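Can2 (Sulfobacillus thermosulfidooxidans, PDB 7BDV) is a CRISPR ancillary nuclease of dual specificity that binds cyclic tetra-adenylate through its CARF domains and potentiates type III CRISPR defence. Local coordinates at residues 87-92 with 112-117. Sequence-based numbering, arbitrary orientation.
Sequences FPNAIL and NHRPII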
ATOM      1  N   PHE A  87      24.772 -29.944  -7.892  1.00 49.64           N
ATOM      2  CA  PHE A  87      23.874 -29.870  -9.073  1.00 47.95           C
ATOM      3  C   PHE A  87      24.512 -28.944 -10.102  1.00 52.97           C
ATOM      4  O   PHE A  87      24.202 -27.746 -10.152  1.00 47.23           O
ATOM      5  CB  PHE A  87      22.484 -29.376  -8.673  1.00 41.12           C
ATOM      6  CG  PHE A  87      21.864 -30.094  -7.506  1.00 39.70           C
ATOM      7  CD1 PHE A  87      21.338 -31.370  -7.652  1.00 41.25           C
ATOM      8  CD2 PHE A  87      21.835 -29.508  -6.248  1.00 41.35           C
ATOM      9  CE1 PHE A  87      20.779 -32.034  -6.566  1.00 38.88           C
ATOM     10  CE2 PHE A  87      21.280 -30.182  -5.170  1.00 42.00           C
ATOM     11  CZ  PHE A  87      20.736 -31.431  -5.338  1.00 40.49           C
ATOM     12  N   PRO A  88      25.447 -29.460 -10.929  1.00 51.43           N
ATOM     13  CA  PRO A  88      26.149 -28.629 -11.914  1.00 47.55           C
ATOM     14  C   PRO A  88      25.268 -28.079 -13.047  1.00 46.99           C
ATOM     15  O   PRO A  88      25.673 -27.120 -13.665  1.00 44.37           O
ATOM     16  CB  PRO A  88      27.227 -29.578 -12.468  1.00 51.96           C
ATOM     17  CG  PRO A  88      26.638 -30.956 -12.247  1.00 51.04           C
ATOM     18  CD  PRO A  88      25.913 -30.856 -10.931  1.00 51.27           C
ATOM     19  N   ASN A  89      24.093 -28.678 -13.280  1.00 42.87           N
ATOM     20  CA  ASN A  89      23.151 -28.278 -14.354  1.00 46.74           C
ATOM     21  C   ASN A  89      22.069 -27.334 -13.796  1.00 43.24           C
ATOM     22  O   ASN A  89      20.982 -27.273 -14.378  1.00 50.77           O
ATOM     23  CB  ASN A  89      22.534 -29.512 -15.021  1.00 50.75           C
ATOM     24  CG  ASN A  89      23.582 -30.486 -15.522  1.00 61.50           C
ATOM     25  OD1 ASN A  89      23.643 -31.636 -15.077  1.00 64.85           O
ATOM     26  ND2 ASN A  89      24.446 -30.019 -16.411  1.00 63.52           N
ATOM     27  N   ALA A  90      22.352 -26.613 -12.708  1.00 38.18           N
ATOM     28  CA  ALA A  90      21.393 -25.729 -12.028  1.00 36.99           C
ATOM     29  C   ALA A  90      21.079 -24.553 -12.965  1.00 35.42           C
ATOM     30  O   ALA A  90      21.967 -24.171 -13.730  1.00 34.67           O
ATOM     31  CB  ALA A  90      21.991 -25.295 -10.727  1.00 37.16           C
ATOM     32  N   ILE A  91      19.871 -23.996 -12.888  1.00 40.27           N
ATOM     33  CA  ILE A  91      19.486 -22.688 -13.510  1.00 39.86           C
ATOM     34  C   ILE A  91      19.040 -21.751 -12.374  1.00 39.26           C
ATOM     35  O   ILE A  91      18.383 -22.233 -11.439  1.00 35.16           O
ATOM     36  CB  ILE A  91      18.404 -22.894 -14.590  1.00 44.04           C
ATOM     37  CG1 ILE A  91      17.757 -21.593 -15.069  1.00 46.35           C
ATOM     38  CG2 ILE A  91      17.338 -23.852 -14.101  1.00 47.44           C
ATOM     39  CD1 ILE A  91      16.939 -21.771 -16.316  1.00 51.52           C
ATOM     40  N   LEU A  92      19.418 -20.473 -12.447  1.00 28.68           N
ATOM     41  CA  LEU A  92      19.123 -19.452 -11.409  1.00 27.58           C
ATOM     42  C   LEU A  92      18.006 -18.545 -11.917  1.00 26.78           C
ATOM     43  O   LEU A  92      18.120 -18.009 -13.025  1.00 30.36           O
ATOM     44  CB  LEU A  92      20.374 -18.640 -11.085  1.00 28.13           C
ATOM     45  CG  LEU A  92      20.160 -17.484 -10.110  1.00 25.26           C
ATOM     46  CD1 LEU A  92      19.891 -18.014  -8.725  1.00 27.13           C
ATOM     47  CD2 LEU A  92      21.368 -16.557 -10.077  1.00 26.43           C
ATOM     48  N   ASN A 112      30.244 -19.995 -13.558  1.00 45.60           N
ATOM     49  CA  ASN A 112      30.047 -21.409 -13.990  1.00 44.36           C
ATOM     50  C   ASN A 112      29.254 -21.502 -15.296  1.00 47.44           C
ATOM     51  O   ASN A 112      28.745 -22.588 -15.568  1.00 50.25           O
ATOM     52  CB  ASN A 112      29.343 -22.231 -12.917  1.00 44.82           C
ATOM     53  CG  ASN A 112      30.224 -22.541 -11.732  1.00 47.33           C
ATOM     54  OD1 ASN A 112      30.792 -23.626 -11.656  1.00 50.64           O
ATOM     55  ND2 ASN A 112      30.400 -21.582 -10.838  1.00 50.72           N
ATOM     56  N   HIS A 113      29.143 -20.413 -16.067  1.00 47.72           N
ATOM     57  CA  HIS A 113      28.460 -20.361 -17.386  1.00 50.85           C
ATOM     58  C   HIS A 113      27.082 -21.036 -17.321  1.00 46.83           C
ATOM     59  O   HIS A 113      26.751 -21.814 -18.247  1.00 44.85           O
ATOM     60  CB  HIS A 113      29.367 -20.968 -18.475  1.00 60.91           C
ATOM     61  CG  HIS A 113      30.672 -20.255 -18.582  1.00 62.20           C
ATOM     62  ND1 HIS A 113      31.780 -20.645 -17.848  1.00 64.14           N
ATOM     63  CD2 HIS A 113      31.036 -19.153 -19.281  1.00 60.40           C
ATOM     64  CE1 HIS A 113      32.781 -19.818 -18.099  1.00 65.35           C
ATOM     65  NE2 HIS A 113      32.346 -18.886 -18.973  1.00 63.02           N
ATOM     66  N   ARG A 114      26.302 -20.734 -16.282  1.00 42.77           N
ATOM     67  CA  ARG A 114      24.947 -21.300 -16.072  1.00 39.94           C
ATOM     68  C   ARG A 114      23.897 -20.347 -16.639  1.00 43.62           C
ATOM     69  O   ARG A 114      24.108 -19.133 -16.698  1.00 44.63           O
ATOM     70  CB  ARG A 114      24.685 -21.546 -14.587  1.00 42.61           C
ATOM     71  CG  ARG A 114      25.672 -22.463 -13.881  1.00 43.76           C
ATOM     72  CD  ARG A 114      25.918 -23.812 -14.546  1.00 45.65           C
ATOM     73  NE  ARG A 114      24.695 -24.472 -14.932  1.00 50.39           N
ATOM     74  CZ  ARG A 114      24.483 -25.142 -16.054  1.00 49.51           C
ATOM     75  NH1 ARG A 114      25.460 -25.307 -16.933  1.00 51.56           N
ATOM     76  NH2 ARG A 114      23.295 -25.686 -16.239  1.00 54.34           N
ATOM     77  N   PRO A 115      22.740 -20.888 -17.074  1.00 40.33           N
ATOM     78  CA  PRO A 115      21.587 -20.074 -17.421  1.00 41.42           C
ATOM     79  C   PRO A 115      21.033 -19.289 -16.217  1.00 40.21           C
ATOM     80  O   PRO A 115      20.939 -19.797 -15.094  1.00 33.84           O
ATOM     81  CB  PRO A 115      20.520 -21.049 -17.929  1.00 43.66           C
ATOM     82  CG  PRO A 115      21.206 -22.404 -18.028  1.00 45.36           C
ATOM     83  CD  PRO A 115      22.497 -22.322 -17.253  1.00 45.00           C
ATOM     84  N   ILE A 116      20.654 -18.044 -16.481  1.00 32.22           N
ATOM     85  CA  ILE A 116      20.116 -17.118 -15.452  1.00 34.49           C
ATOM     86  C   ILE A 116      18.925 -16.399 -16.074  1.00 33.89           C
ATOM     87  O   ILE A 116      19.110 -15.736 -17.098  1.00 36.61           O
ATOM     88  CB  ILE A 116      21.178 -16.126 -14.944  1.00 37.38           C
ATOM     89  CG1 ILE A 116      22.407 -16.828 -14.379  1.00 34.95           C
ATOM     90  CG2 ILE A 116      20.542 -15.206 -13.905  1.00 34.12           C
ATOM     91  CD1 ILE A 116      23.621 -15.908 -14.176  1.00 33.01           C
ATOM     92  N   ILE A 117      17.756 -16.526 -15.450  1.00 31.65           N
ATOM     93  CA  ILE A 117      16.499 -15.907 -15.923  1.00 31.39           C
ATOM     94  C   ILE A 117      16.079 -14.798 -14.948  1.00 30.03           C
ATOM     95  O   ILE A 117      16.417 -14.858 -13.774  1.00 28.85           O
ATOM     96  CB  ILE A 117      15.419 -16.974 -16.098  1.00 33.07           C
ATOM     97  CG1 ILE A 117      14.900 -17.497 -14.754  1.00 32.46           C
ATOM     98  CG2 ILE A 117      15.936 -18.093 -16.990  1.00 38.66           C
ATOM     99  CD1 ILE A 117      13.620 -18.276 -14.880  1.00 38.70           C
TER
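In the Rossmann-like sheet of the CARF domain, Leu92 and Ile116 pair in parallel on neighbouring strands 90-93 and 116-120, which the crossover helix 99-111 joins into a beta-alpha-beta unit. Leu92 bonds on both sides of Ile116: its N donates to Pro115 O (3.1 Å, nearly straight at 173°), and its O accepts from Ile117 N at 2.9 Å. The side chains of Leu92 and Ile116 lie side by side, CD2 of Leu92 4.1 Å from CG2 of Ile116, on the face packed by Phe109 and Phe106 of that helix. On the other face Ile91 reaches across: with CG1 anti to the backbone N (chi1 168°), its CD1 touches both CB of Pro115 and CG2 of Ile117. Ahead of this pair Arg114, bent at chi2 and chi3, folds back beside the type I turn from Phe87 to Ala90, and Leu84 and Phe109 pack against it. Pro88 O lies above the rim of one guanidinium face and Pro115 CD above the rim of the opposite one. Ala90 O sits at the edge, near the guanidinium plane, and takes two bonds side-on, from Arg114 NE at 3.0 Å and from NH2 of the same residue at 3.2 Å.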